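Local coordinates for flavoprotein (Thermotoga maritima, PDB 5V8S) that probably works as a flavo-diiron oxidoreductase, passing electrons from FMN to a di-iron centre held in a metallo-beta-lactamase-like domain, at residues A[26-31]-A[82-87]; A[96-101]-A[126-131]; A[278-283]-A[299-304]; A[293-298]-A[404-409]. The protein carries 1 engineered substitution. One frame throughout, in Å; residues are numbered along the deposited sequence.

Contact 1 (A[26-31]-A[82-87]); sequences EIYVLR and SKIVDP
I84 inserts its CD1 methyl between Y28 and L30, two residues of strand 26-34 in the seven-stranded mixed sheet of the metallo-beta-lactamase-like fold. Because strand residues alternate, Y28 and L30 both direct CB toward the loop 82-87 while V29, between them, turns away. The loop follows helix 74-82, so this pairing brings the segment leading out of that helix onto the sheet.

The tight part centres on one methyl group. CD1 of I84 lies 3.7 Å from CB of Y28 and 3.9 Å from CD2 of L30, both van der Waals separations. L30 and I84 meet methyl to methyl, whereas the Y28 and I84 side chains run antiparallel alongside each other. That second approach places CB of I84 over one face of the tyrosine ring, with CG2 of I84 4.1 Å from CD2 of Y28. A chi1 of 61° sets CG1 of I84 between its own N and carbonyl carbon, and the extended continuation carries CD1 against CB of Y28 and CD2 of L30. L30 is buried, and its other neighbours include F77, A80 and L81 of helix 74-82; T18 of strand 16-22 also touches I84.

Toward solvent the contact thins out. K83, an exposed residue beside I84, extends its amine clear of the strand, and the far end of the tyrosine turns to a partner two residues earlier in the chain, E26. There the Y28 OH donates a 2.7 Å hydrogen bond to OE2 of E26, which lies in the plane of the Y28 ring, at its edge, and accepts through its anti lone pair.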
loop_
_atom_site.group_PDB
_atom_site.type_symbol
_atom_site.label_atom_id
_atom_site.label_comp_id
_atom_site.label_asym_id
_atom_site.label_seq_id
_atom_site.Cartn_x
_atom_site.Cartn_y
_atom_site.Cartn_z
ATOM N N GLU A 26 -35.637 11.676 27.527
ATOM C CA GLU A 26 -35.974 11.659 26.107
ATOM C C GLU A 26 -34.684 11.810 25.300
ATOM O O GLU A 26 -34.064 12.878 25.319
ATOM C CB GLU A 26 -36.945 12.808 25.848
ATOM C CG GLU A 26 -37.634 12.797 24.503
ATOM C CD GLU A 26 -38.557 14.001 24.298
ATOM O OE1 GLU A 26 -38.990 14.619 25.294
ATOM O OE2 GLU A 26 -38.852 14.339 23.128
ATOM N N ILE A 27 -34.275 10.747 24.591
ATOM C CA ILE A 27 -33.016 10.730 23.845
ATOM C C ILE A 27 -33.306 10.297 22.421
ATOM O O ILE A 27 -33.997 9.297 22.203
ATOM C CB ILE A 27 -31.977 9.780 24.480
ATOM C CG1 ILE A 27 -31.623 10.233 25.896
ATOM C CG2 ILE A 27 -30.710 9.693 23.619
ATOM C CD1 ILE A 27 -30.844 9.212 26.668
ATOM N N TYR A 28 -32.757 11.041 21.459
ATOM C CA TYR A 28 -32.823 10.730 20.039
ATOM C C TYR A 28 -31.427 10.410 19.537
ATOM O O TYR A 28 -30.441 11.020 19.973
ATOM C CB TYR A 28 -33.341 11.924 19.230
ATOM C CG TYR A 28 -34.756 12.308 19.578
ATOM C CD1 TYR A 28 -35.024 13.068 20.707
ATOM C CD2 TYR A 28 -35.822 11.916 18.783
ATOM C CE1 TYR A 28 -36.312 13.417 21.041
ATOM C CE2 TYR A 28 -37.122 12.260 19.116
ATOM C CZ TYR A 28 -37.358 13.014 20.242
ATOM O OH TYR A 28 -38.645 13.359 20.587
ATOM N N VAL A 29 -31.348 9.470 18.604
ATOM C CA VAL A 29 -30.151 9.298 17.784
ATOM C C VAL A 29 -30.388 9.956 16.437
ATOM O O VAL A 29 -31.490 9.885 15.873
ATOM C CB VAL A 29 -29.751 7.814 17.608
ATOM C CG1 VAL A 29 -30.866 7.031 16.907
ATOM C CG2 VAL A 29 -28.410 7.686 16.870
ATOM N N LEU A 30 -29.336 10.587 15.922
ATOM C CA LEU A 30 -29.259 11.078 14.549
ATOM C C LEU A 30 -28.079 10.351 13.922
ATOM O O LEU A 30 -26.925 10.632 14.265
ATOM C CB LEU A 30 -29.014 12.584 14.524
ATOM C CG LEU A 30 -30.137 13.416 15.139
ATOM C CD1 LEU A 30 -29.595 14.711 15.646
ATOM C CD2 LEU A 30 -31.217 13.672 14.117
ATOM N N ARG A 31 -28.364 9.417 13.018
ATOM C CA ARG A 31 -27.347 8.551 12.431
ATOM C C ARG A 31 -27.356 8.734 10.921
ATOM O O ARG A 31 -28.418 8.666 10.290
ATOM C CB ARG A 31 -27.616 7.070 12.781
ATOM C CG ARG A 31 -26.810 6.060 11.961
ATOM C CD ARG A 31 -27.014 4.613 12.399
ATOM N NE ARG A 31 -26.830 3.717 11.255
ATOM C CZ ARG A 31 -27.087 2.414 11.270
ATOM N NH1 ARG A 31 -27.496 1.825 12.387
ATOM N NH2 ARG A 31 -26.942 1.696 10.161
ATOM N N SER A 82 -33.185 19.656 12.800
ATOM C CA SER A 82 -34.303 20.589 12.873
ATOM C C SER A 82 -35.648 19.882 12.881
ATOM O O SER A 82 -36.662 20.510 13.205
ATOM C CB SER A 82 -34.260 21.552 11.687
ATOM O OG SER A 82 -33.071 22.328 11.692
ATOM N N LYS A 83 -35.690 18.607 12.512
ATOM C CA LYS A 83 -36.950 17.878 12.538
ATOM C C LYS A 83 -37.337 17.452 13.947
ATOM O O LYS A 83 -38.518 17.180 14.196
ATOM C CB LYS A 83 -36.884 16.662 11.609
ATOM C CG LYS A 83 -36.679 17.009 10.132
ATOM C CD LYS A 83 -36.682 15.754 9.269
ATOM C CE LYS A 83 -36.292 16.038 7.824
ATOM N NZ LYS A 83 -36.268 14.792 6.991
ATOM N N ILE A 84 -36.382 17.415 14.876
ATOM C CA ILE A 84 -36.655 16.989 16.246
ATOM C C ILE A 84 -36.489 18.101 17.274
ATOM O O ILE A 84 -36.891 17.911 18.434
ATOM C CB ILE A 84 -35.821 15.755 16.639
ATOM C CG1 ILE A 84 -34.331 16.072 16.554
ATOM C CG2 ILE A 84 -36.169 14.589 15.737
ATOM C CD1 ILE A 84 -33.452 14.983 17.091
ATOM N N VAL A 85 -35.920 19.247 16.902
ATOM C CA VAL A 85 -35.805 20.375 17.816
ATOM C C VAL A 85 -35.546 21.626 16.997
ATOM O O VAL A 85 -34.872 21.579 15.962
ATOM C CB VAL A 85 -34.693 20.131 18.870
ATOM C CG1 VAL A 85 -33.311 20.098 18.213
ATOM C CG2 VAL A 85 -34.735 21.186 19.951
ATOM N N ASP A 86 -36.092 22.745 17.453
ATOM C CA ASP A 86 -35.652 24.030 16.935
ATOM C C ASP A 86 -34.217 24.227 17.399
ATOM O O ASP A 86 -33.981 24.308 18.612
ATOM C CB ASP A 86 -36.546 25.139 17.488
ATOM C CG ASP A 86 -36.284 26.495 16.838
ATOM O OD1 ASP A 86 -35.131 26.778 16.448
ATOM O OD2 ASP A 86 -37.242 27.289 16.732
ATOM N N PRO A 87 -33.231 24.267 16.503
ATOM C CA PRO A 87 -31.837 24.413 16.963
ATOM C C PRO A 87 -31.632 25.588 17.899
ATOM O O PRO A 87 -30.747 25.553 18.763
ATOM C CB PRO A 87 -31.055 24.574 15.651
ATOM C CG PRO A 87 -31.912 23.891 14.624
ATOM C CD PRO A 87 -33.327 24.169 15.038
#

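Contact 2 (A[96-101]-A[126-131]); sequences NHTEPD and KRLLEG. With FEO (mu-oxo-diiron), chain C.
The iron-binding segment 97-101 of the metallo-beta-lactamase-like domain, a loop running into helix 100-103 with E99 at the N-cap, rests on helix 123-133 through T98, which meets L128 and L129. Direction separates the two roles: CB of T98 points toward the helix, while those of H97 and E99 point away from it. OG1 of T98 lies 3.3 Å from CB of L128, the two side chains lying roughly perpendicular. The other branch, CG2, packs 3.9 Å from CG of L129. With chi1 at 65°, the hydroxyl sits between backbone N and carbonyl carbon, where it also hydrogen-bonds OD2 of D166.

On the far side, NE2 of H97 binds FE1 of the mu-oxo-diiron group at 2.2 Å, and OE1 of E99 binds the same iron at 2.1 Å. D101 supplies OD2 to FE2 at 2.2 Å. H163, D180, H240 and the engineered D102 complete the site with two waters, D180 bridging both irons. Y276 of the second subunit hydrogen-bonds OE2 of E99.

The buried hydroxyl of T98 is thus satisfied by D166, and van der Waals contacts alone, from OG1 and CG2 to L128 and L129, join the two segments; F132 adds to them on T98 and Y133 on P100.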
loop_
_atom_site.group_PDB
_atom_site.type_symbol
_atom_site.label_atom_id
_atom_site.label_comp_id
_atom_site.label_asym_id
_atom_site.label_seq_id
_atom_site.Cartn_x
_atom_site.Cartn_y
_atom_site.Cartn_z
ATOM N N ASN A 96 -17.255 14.717 23.005
ATOM C CA ASN A 96 -16.458 13.682 23.639
ATOM C C ASN A 96 -15.087 13.527 22.972
ATOM O O ASN A 96 -14.156 13.032 23.610
ATOM C CB ASN A 96 -17.199 12.346 23.542
ATOM C CG ASN A 96 -18.397 12.264 24.476
ATOM O OD1 ASN A 96 -18.272 12.492 25.683
ATOM N ND2 ASN A 96 -19.576 11.926 23.924
ATOM N N HIS A 97 -14.950 13.952 21.714
ATOM C CA HIS A 97 -13.777 13.722 20.881
ATOM C C HIS A 97 -13.933 14.648 19.694
ATOM O O HIS A 97 -15.037 14.795 19.160
ATOM C CB HIS A 97 -13.792 12.237 20.463
ATOM C CG HIS A 97 -12.743 11.786 19.479
ATOM N ND1 HIS A 97 -11.386 12.023 19.597
ATOM C CD2 HIS A 97 -12.880 10.985 18.397
ATOM C CE1 HIS A 97 -10.744 11.426 18.607
ATOM N NE2 HIS A 97 -11.629 10.780 17.869
ATOM N N THR A 98 -12.845 15.311 19.316
ATOM C CA THR A 98 -12.915 16.423 18.379
ATOM C C THR A 98 -12.573 16.046 16.944
ATOM O O THR A 98 -12.555 16.931 16.084
ATOM C CB THR A 98 -11.968 17.542 18.815
ATOM O OG1 THR A 98 -10.613 17.075 18.745
ATOM C CG2 THR A 98 -12.296 18.005 20.234
ATOM N N GLU A 99 -12.276 14.783 16.659
ATOM C CA GLU A 99 -11.858 14.440 15.306
ATOM C C GLU A 99 -12.978 14.806 14.329
ATOM O O GLU A 99 -14.160 14.643 14.652
ATOM C CB GLU A 99 -11.545 12.946 15.209
ATOM C CG GLU A 99 -10.954 12.516 13.888
ATOM C CD GLU A 99 -10.497 11.085 13.878
ATOM O OE1 GLU A 99 -10.417 10.455 14.938
ATOM O OE2 GLU A 99 -10.186 10.580 12.773
ATOM N N PRO A 100 -12.661 15.298 13.126
ATOM C CA PRO A 100 -13.728 15.842 12.270
ATOM C C PRO A 100 -14.753 14.858 11.749
ATOM O O PRO A 100 -15.757 15.319 11.196
ATOM C CB PRO A 100 -12.964 16.526 11.140
ATOM C CG PRO A 100 -11.700 16.950 11.784
ATOM C CD PRO A 100 -11.345 15.851 12.739
ATOM N N ASP A 101 -14.559 13.537 11.858
ATOM C CA ASP A 101 -15.658 12.645 11.503
ATOM C C ASP A 101 -16.825 12.766 12.473
ATOM O O ASP A 101 -17.968 12.491 12.098
ATOM C CB ASP A 101 -15.213 11.186 11.433
ATOM C CG ASP A 101 -14.619 10.669 12.731
ATOM O OD1 ASP A 101 -13.759 11.337 13.326
ATOM O OD2 ASP A 101 -15.010 9.563 13.171
ATOM N N LYS A 126 -10.692 21.092 24.240
ATOM C CA LYS A 126 -10.773 22.537 24.065
ATOM C C LYS A 126 -9.656 23.046 23.156
ATOM O O LYS A 126 -9.893 23.852 22.252
ATOM C CB LYS A 126 -10.738 23.218 25.435
ATOM C CG LYS A 126 -10.637 24.721 25.355
ATOM C CD LYS A 126 -10.849 25.341 26.731
ATOM C CE LYS A 126 -10.887 26.844 26.627
ATOM N NZ LYS A 126 -9.634 27.337 26.031
ATOM N N ARG A 127 -8.432 22.572 23.377
ATOM C CA ARG A 127 -7.313 23.008 22.546
ATOM C C ARG A 127 -7.552 22.664 21.083
ATOM O O ARG A 127 -7.259 23.473 20.192
ATOM C CB ARG A 127 -6.024 22.365 23.056
ATOM C CG ARG A 127 -5.615 22.900 24.418
ATOM C CD ARG A 127 -4.735 21.928 25.190
ATOM N NE ARG A 127 -3.517 21.574 24.472
ATOM C CZ ARG A 127 -2.560 20.795 24.973
ATOM N NH1 ARG A 127 -2.679 20.300 26.201
ATOM N NH2 ARG A 127 -1.481 20.515 24.249
ATOM N N LEU A 128 -8.084 21.467 20.811
ATOM C CA LEU A 128 -8.272 21.045 19.429
ATOM C C LEU A 128 -9.446 21.757 18.768
ATOM O O LEU A 128 -9.394 22.043 17.568
ATOM C CB LEU A 128 -8.434 19.519 19.349
ATOM C CG LEU A 128 -7.163 18.739 19.728
ATOM C CD1 LEU A 128 -7.447 17.273 19.971
ATOM C CD2 LEU A 128 -6.091 18.906 18.644
ATOM N N LEU A 129 -10.498 22.085 19.523
ATOM C CA LEU A 129 -11.591 22.828 18.902
ATOM C C LEU A 129 -11.137 24.209 18.465
ATOM O O LEU A 129 -11.612 24.733 17.455
ATOM C CB LEU A 129 -12.776 22.953 19.859
ATOM C CG LEU A 129 -13.569 21.674 20.101
ATOM C CD1 LEU A 129 -14.584 21.875 21.223
ATOM C CD2 LEU A 129 -14.262 21.225 18.818
ATOM N N GLU A 130 -10.221 24.809 19.208
ATOM C CA GLU A 130 -9.683 26.097 18.792
ATOM C C GLU A 130 -8.801 25.937 17.559
ATOM O O GLU A 130 -8.912 26.701 16.599
ATOM C CB GLU A 130 -8.891 26.711 19.934
ATOM C CG GLU A 130 -8.346 28.071 19.564
ATOM C CD GLU A 130 -7.439 28.644 20.629
ATOM O OE1 GLU A 130 -6.209 28.746 20.381
ATOM O OE2 GLU A 130 -7.956 28.982 21.710
ATOM N N GLY A 131 -7.929 24.933 17.560
ATOM C CA GLY A 131 -7.034 24.756 16.424
ATOM C C GLY A 131 -7.756 24.377 15.140
ATOM O O GLY A 131 -7.382 24.821 14.049
HETATM FE FE1 FEO C . -11.622 9.284 16.215
HETATM FE FE2 FEO C . -14.797 8.655 15.144
HETATM O O FEO C . -13.258 9.706 15.392
HETATM O O HOH W 1 -11.626 7.764 14.615
HETATM O O HOH W 2 -13.424 6.998 14.409
#

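Contact 3 (A[278-283]-A[299-304]); sequences FVENVM and VYKFSD
K301 leaves its strand with CB directed toward helix 278-292, where E280 is its partner across the contact. With chi1 at 176°, CG is anti to the backbone N, and the chain extends across to the helix. CD is the first atom to meet the carboxylate, 3.7 Å from OE1 of E280. Next comes CE, the closest point of the pair at 3.4 Å from the same oxygen. The lysine bends about its CG-CD bond, chi3 -33°, which swings CE to that oxygen; the angle is roughly midway between staggered and eclipsed, perhaps at some torsional cost.

The helix is the crossover of a beta-alpha-beta unit: strand 267-273, helix 278-292, then strand 296-302, which lies parallel to and beside the first in the sheet of the flavodoxin-like domain. E280 on the helix and K301 on the second strand therefore approach each other past Y272 of the first strand, whose OH hydrogen-bonds OE1 of E280.

At the tip, NZ of K301 stands 3.7 Å from OE1 of E280, which makes the direct salt bridge a long one. A water closes the distance on the other oxygen, accepting from NZ of K301 at 2.7 Å and donating to OE2 of E280 at 2.9 Å. The E280 carboxylate is brought round for this by a bend at chi2 of 78°. NZ of K301 has a second charged partner, OE2 of E306, in the loop beyond the strand.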
loop_
_atom_site.group_PDB
_atom_site.type_symbol
_atom_site.label_atom_id
_atom_site.label_comp_id
_atom_site.label_asym_id
_atom_site.label_seq_id
_atom_site.Cartn_x
_atom_site.Cartn_y
_atom_site.Cartn_z
ATOM N N PHE A 278 7.435 -19.079 -6.321
ATOM C CA PHE A 278 8.202 -19.956 -5.442
ATOM C C PHE A 278 7.729 -19.873 -3.992
ATOM O O PHE A 278 7.641 -20.899 -3.305
ATOM C CB PHE A 278 9.678 -19.629 -5.557
ATOM C CG PHE A 278 10.237 -19.947 -6.905
ATOM C CD1 PHE A 278 10.548 -21.242 -7.241
ATOM C CD2 PHE A 278 10.409 -18.963 -7.847
ATOM C CE1 PHE A 278 11.038 -21.552 -8.479
ATOM C CE2 PHE A 278 10.917 -19.274 -9.107
ATOM C CZ PHE A 278 11.223 -20.568 -9.411
ATOM N N VAL A 279 7.423 -18.671 -3.499
ATOM C CA VAL A 279 6.858 -18.562 -2.156
ATOM C C VAL A 279 5.501 -19.251 -2.095
ATOM O O VAL A 279 5.199 -19.983 -1.145
ATOM C CB VAL A 279 6.783 -17.090 -1.727
ATOM C CG1 VAL A 279 6.099 -16.980 -0.389
ATOM C CG2 VAL A 279 8.179 -16.472 -1.651
ATOM N N GLU A 280 4.661 -19.030 -3.109
ATOM C CA GLU A 280 3.348 -19.667 -3.126
ATOM C C GLU A 280 3.458 -21.189 -3.036
ATOM O O GLU A 280 2.658 -21.835 -2.351
ATOM C CB GLU A 280 2.609 -19.250 -4.399
ATOM C CG GLU A 280 1.461 -20.167 -4.828
ATOM C CD GLU A 280 0.240 -19.941 -4.008
ATOM O OE1 GLU A 280 0.155 -18.851 -3.422
ATOM O OE2 GLU A 280 -0.622 -20.855 -3.928
ATOM N N ASN A 281 4.431 -21.789 -3.730
ATOM C CA ASN A 281 4.548 -23.239 -3.683
ATOM C C ASN A 281 4.836 -23.730 -2.276
ATOM O O ASN A 281 4.259 -24.732 -1.832
ATOM C CB ASN A 281 5.659 -23.673 -4.619
ATOM C CG ASN A 281 5.240 -23.601 -6.064
ATOM O OD1 ASN A 281 4.092 -23.264 -6.369
ATOM N ND2 ASN A 281 6.165 -23.906 -6.967
ATOM N N VAL A 282 5.744 -23.060 -1.567
ATOM C CA VAL A 282 6.038 -23.448 -0.195
ATOM C C VAL A 282 4.841 -23.179 0.706
ATOM O O VAL A 282 4.502 -23.998 1.573
ATOM C CB VAL A 282 7.312 -22.759 0.322
ATOM C CG1 VAL A 282 7.434 -22.946 1.847
ATOM C CG2 VAL A 282 8.545 -23.324 -0.390
ATOM N N MET A 283 4.184 -22.029 0.532
ATOM C CA MET A 283 3.111 -21.690 1.458
ATOM C C MET A 283 1.888 -22.579 1.265
ATOM O O MET A 283 1.207 -22.910 2.238
ATOM C CB MET A 283 2.787 -20.197 1.362
ATOM C CG MET A 283 4.010 -19.285 1.622
ATOM S SD MET A 283 4.977 -19.680 3.127
ATOM C CE MET A 283 3.762 -19.151 4.234
ATOM N N VAL A 299 -5.907 -16.929 4.977
ATOM C CA VAL A 299 -4.762 -16.736 4.082
ATOM C C VAL A 299 -4.866 -15.409 3.351
ATOM O O VAL A 299 -5.896 -15.101 2.736
ATOM C CB VAL A 299 -4.635 -17.903 3.080
ATOM C CG1 VAL A 299 -3.403 -17.733 2.200
ATOM C CG2 VAL A 299 -4.587 -19.251 3.825
ATOM N N TYR A 300 -3.776 -14.646 3.389
ATOM C CA TYR A 300 -3.664 -13.383 2.672
ATOM C C TYR A 300 -2.430 -13.431 1.785
ATOM O O TYR A 300 -1.309 -13.532 2.292
ATOM C CB TYR A 300 -3.570 -12.214 3.650
ATOM C CG TYR A 300 -4.865 -12.001 4.377
ATOM C CD1 TYR A 300 -5.942 -11.424 3.726
ATOM C CD2 TYR A 300 -5.021 -12.388 5.704
ATOM C CE1 TYR A 300 -7.142 -11.213 4.380
ATOM C CE2 TYR A 300 -6.235 -12.201 6.362
ATOM C CZ TYR A 300 -7.292 -11.624 5.694
ATOM O OH TYR A 300 -8.502 -11.418 6.345
ATOM N N LYS A 301 -2.633 -13.326 0.477
ATOM C CA LYS A 301 -1.563 -13.466 -0.500
ATOM C C LYS A 301 -1.434 -12.201 -1.342
ATOM O O LYS A 301 -2.405 -11.767 -1.962
ATOM C CB LYS A 301 -1.856 -14.648 -1.447
ATOM C CG LYS A 301 -0.834 -14.819 -2.578
ATOM C CD LYS A 301 -1.374 -15.540 -3.840
ATOM C CE LYS A 301 -2.403 -16.587 -3.583
ATOM N NZ LYS A 301 -2.800 -17.243 -4.883
ATOM N N PHE A 302 -0.222 -11.645 -1.400
ATOM C CA PHE A 302 0.126 -10.593 -2.361
ATOM C C PHE A 302 0.775 -11.268 -3.567
ATOM O O PHE A 302 1.861 -11.825 -3.449
ATOM C CB PHE A 302 1.137 -9.628 -1.759
ATOM C CG PHE A 302 0.613 -8.825 -0.591
ATOM C CD1 PHE A 302 -0.114 -7.679 -0.798
ATOM C CD2 PHE A 302 0.869 -9.220 0.699
ATOM C CE1 PHE A 302 -0.593 -6.935 0.273
ATOM C CE2 PHE A 302 0.382 -8.479 1.795
ATOM C CZ PHE A 302 -0.327 -7.342 1.567
ATOM N N SER A 303 0.128 -11.209 -4.715
ATOM C CA SER A 303 0.672 -11.827 -5.917
ATOM C C SER A 303 0.608 -10.829 -7.062
ATOM O O SER A 303 0.203 -9.670 -6.892
ATOM C CB SER A 303 -0.111 -13.078 -6.303
ATOM O OG SER A 303 -1.391 -12.717 -6.799
ATOM N N ASP A 304 0.992 -11.298 -8.246
ATOM C CA ASP A 304 0.926 -10.426 -9.405
ATOM C C ASP A 304 -0.502 -10.221 -9.906
ATOM O O ASP A 304 -0.715 -9.416 -10.809
ATOM C CB ASP A 304 1.909 -10.898 -10.495
ATOM C CG ASP A 304 1.556 -12.234 -11.107
ATOM O OD1 ASP A 304 0.408 -12.685 -11.003
ATOM O OD2 ASP A 304 2.452 -12.853 -11.717
HETATM O O HOH W 3 -3.253 -19.682 -3.790
#

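Contact 4 (A[293-298]-A[404-409]); sequences KGFTPV and LLKKEL
Helix 278-292 ends in a Schellman motif just at K293, with F295 N bonded to L290 O, G294 N to K291 O and G294, at phi 97°, as the C-prime residue. The CA atoms of K293 and of K406 on helix 395-409 are 7.7 Å apart. F295 is directed toward that C-terminal helix. Its CE1 packs 3.6 Å from CD1 of L409, and its CZ lies 3.8 Å from CD of K406, both side chains crossing the phenyl group obliquely. The bend of K406 at chi2, 71°, puts CD against CZ and CE2 of F295 while NZ continues toward O of K293.

NZ of K406 stops 3.5 Å from O of K293 without a direct hydrogen bond. A water accepts from NZ of K406 at 2.8 Å and gives only a weak bond, 3.4 Å, to O of K293; it also sits over the centre of one face of the F295 ring.

Between K406 and the carbonyl of K293 the polar link is therefore water-mediated and weak; the direct bond runs from NZ of K293 to OG of S403, also on helix 395-409. Within the two segments, the packing of F295 on L409 and K406 probably contributes most to holding this end of the flavodoxin-like domain together.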
loop_
_atom_site.group_PDB
_atom_site.type_symbol
_atom_site.label_atom_id
_atom_site.label_comp_id
_atom_site.label_asym_id
_atom_site.label_seq_id
_atom_site.Cartn_x
_atom_site.Cartn_y
_atom_site.Cartn_z
ATOM N N LYS A 293 -2.906 -30.859 10.565
ATOM C CA LYS A 293 -2.716 -30.841 12.006
ATOM C C LYS A 293 -3.867 -30.185 12.771
ATOM O O LYS A 293 -3.738 -29.976 13.982
ATOM C CB LYS A 293 -1.376 -30.191 12.354
ATOM C CG LYS A 293 -0.190 -31.067 11.960
ATOM C CD LYS A 293 1.120 -30.332 12.073
ATOM C CE LYS A 293 2.261 -31.104 11.418
ATOM N NZ LYS A 293 2.556 -32.380 12.108
ATOM N N GLY A 294 -4.995 -29.901 12.116
ATOM C CA GLY A 294 -6.200 -29.462 12.798
ATOM C C GLY A 294 -6.433 -27.963 12.827
ATOM O O GLY A 294 -7.438 -27.520 13.400
ATOM N N PHE A 295 -5.552 -27.169 12.232
ATOM C CA PHE A 295 -5.730 -25.725 12.221
ATOM C C PHE A 295 -6.658 -25.309 11.081
ATOM O O PHE A 295 -6.848 -26.036 10.104
ATOM C CB PHE A 295 -4.383 -25.021 12.040
ATOM C CG PHE A 295 -3.433 -25.225 13.176
ATOM C CD1 PHE A 295 -3.554 -24.484 14.336
ATOM C CD2 PHE A 295 -2.419 -26.168 13.088
ATOM C CE1 PHE A 295 -2.687 -24.692 15.406
ATOM C CE2 PHE A 295 -1.536 -26.364 14.145
ATOM C CZ PHE A 295 -1.671 -25.619 15.302
ATOM N N THR A 296 -7.214 -24.101 11.206
ATOM C CA THR A 296 -8.062 -23.503 10.173
ATOM C C THR A 296 -7.411 -22.201 9.724
ATOM O O THR A 296 -7.592 -21.149 10.370
ATOM C CB THR A 296 -9.481 -23.253 10.687
ATOM O OG1 THR A 296 -10.045 -24.481 11.141
ATOM C CG2 THR A 296 -10.365 -22.715 9.567
ATOM N N PRO A 297 -6.625 -22.227 8.654
ATOM C CA PRO A 297 -5.901 -21.026 8.246
ATOM C C PRO A 297 -6.804 -19.999 7.600
ATOM O O PRO A 297 -7.749 -20.329 6.884
ATOM C CB PRO A 297 -4.895 -21.556 7.211
ATOM C CG PRO A 297 -4.824 -22.987 7.418
ATOM C CD PRO A 297 -6.170 -23.403 7.895
ATOM N N VAL A 298 -6.461 -18.732 7.836
ATOM C CA VAL A 298 -6.958 -17.597 7.067
ATOM C C VAL A 298 -5.765 -17.065 6.291
ATOM O O VAL A 298 -4.711 -16.830 6.881
ATOM C CB VAL A 298 -7.532 -16.514 7.996
ATOM C CG1 VAL A 298 -8.019 -15.340 7.193
ATOM C CG2 VAL A 298 -8.660 -17.103 8.857
ATOM N N LEU A 404 6.589 -27.698 15.028
ATOM C CA LEU A 404 7.093 -26.843 16.099
ATOM C C LEU A 404 6.005 -25.901 16.592
ATOM O O LEU A 404 5.830 -25.713 17.807
ATOM C CB LEU A 404 8.294 -26.053 15.582
ATOM C CG LEU A 404 9.087 -25.217 16.583
ATOM C CD1 LEU A 404 9.756 -26.122 17.595
ATOM C CD2 LEU A 404 10.110 -24.357 15.848
ATOM N N LEU A 405 5.245 -25.321 15.660
ATOM C CA LEU A 405 4.139 -24.442 16.025
ATOM C C LEU A 405 3.068 -25.195 16.812
ATOM O O LEU A 405 2.551 -24.690 17.815
ATOM C CB LEU A 405 3.546 -23.836 14.752
ATOM C CG LEU A 405 2.391 -22.875 15.003
ATOM C CD1 LEU A 405 2.858 -21.701 15.853
ATOM C CD2 LEU A 405 1.806 -22.386 13.701
ATOM N N LYS A 406 2.723 -26.407 16.372
ATOM C CA LYS A 406 1.725 -27.208 17.081
ATOM C C LYS A 406 2.176 -27.515 18.508
ATOM O O LYS A 406 1.374 -27.468 19.448
ATOM C CB LYS A 406 1.473 -28.496 16.296
ATOM C CG LYS A 406 0.512 -29.498 16.946
ATOM C CD LYS A 406 -0.892 -28.966 16.901
ATOM C CE LYS A 406 -1.905 -29.987 17.406
ATOM N NZ LYS A 406 -3.236 -29.348 17.431
ATOM N N LYS A 407 3.458 -27.831 18.685
ATOM C CA LYS A 407 4.007 -28.060 20.014
ATOM C C LYS A 407 3.847 -26.827 20.898
ATOM O O LYS A 407 3.490 -26.933 22.083
ATOM C CB LYS A 407 5.478 -28.445 19.860
ATOM C CG LYS A 407 6.215 -28.702 21.138
ATOM C CD LYS A 407 7.650 -29.097 20.847
ATOM C CE LYS A 407 8.355 -29.620 22.075
ATOM N NZ LYS A 407 7.792 -30.941 22.558
ATOM N N GLU A 408 4.094 -25.642 20.332
ATOM C CA GLU A 408 3.989 -24.413 21.107
ATOM C C GLU A 408 2.540 -24.111 21.479
ATOM O O GLU A 408 2.268 -23.652 22.586
ATOM C CB GLU A 408 4.570 -23.253 20.300
ATOM C CG GLU A 408 4.491 -21.891 20.978
ATOM C CD GLU A 408 5.562 -21.701 22.037
ATOM O OE1 GLU A 408 6.423 -22.595 22.190
ATOM O OE2 GLU A 408 5.544 -20.645 22.704
ATOM N N LEU A 409 1.601 -24.353 20.563
ATOM C CA LEU A 409 0.211 -23.979 20.778
ATOM C C LEU A 409 -0.595 -25.039 21.518
ATOM O O LEU A 409 -1.635 -24.700 22.105
ATOM C CB LEU A 409 -0.460 -23.720 19.425
ATOM C CG LEU A 409 0.018 -22.485 18.657
ATOM C CD1 LEU A 409 -0.673 -22.399 17.303
ATOM C CD2 LEU A 409 -0.227 -21.236 19.473
HETATM O O HOH W 4 -4.847 -27.543 16.044
#

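Overall arrangement
From the N terminus, contact 1 closes a loop of 50 intervening residues, tying strand 26-34 of the metallo-beta-lactamase-like domain to the segment after helix 74-82. Contact 2 follows in series: 24 residues separate segments 96-101 and 126-131 in the same domain, and the centres of contacts 1 and 2 lie 22 Å apart. Contacts 3 and 4 belong to the flavodoxin-like domain, across the chain's centre from the first pair. They cross, since their segments alternate along the sequence, and both use strand 296-302. Contact 3 joins the helix and second strand of one beta-alpha-beta unit, whereas contact 4 reaches over 105 residues to the C-terminal helix. Contacts 2 and 3 both touch the second subunit.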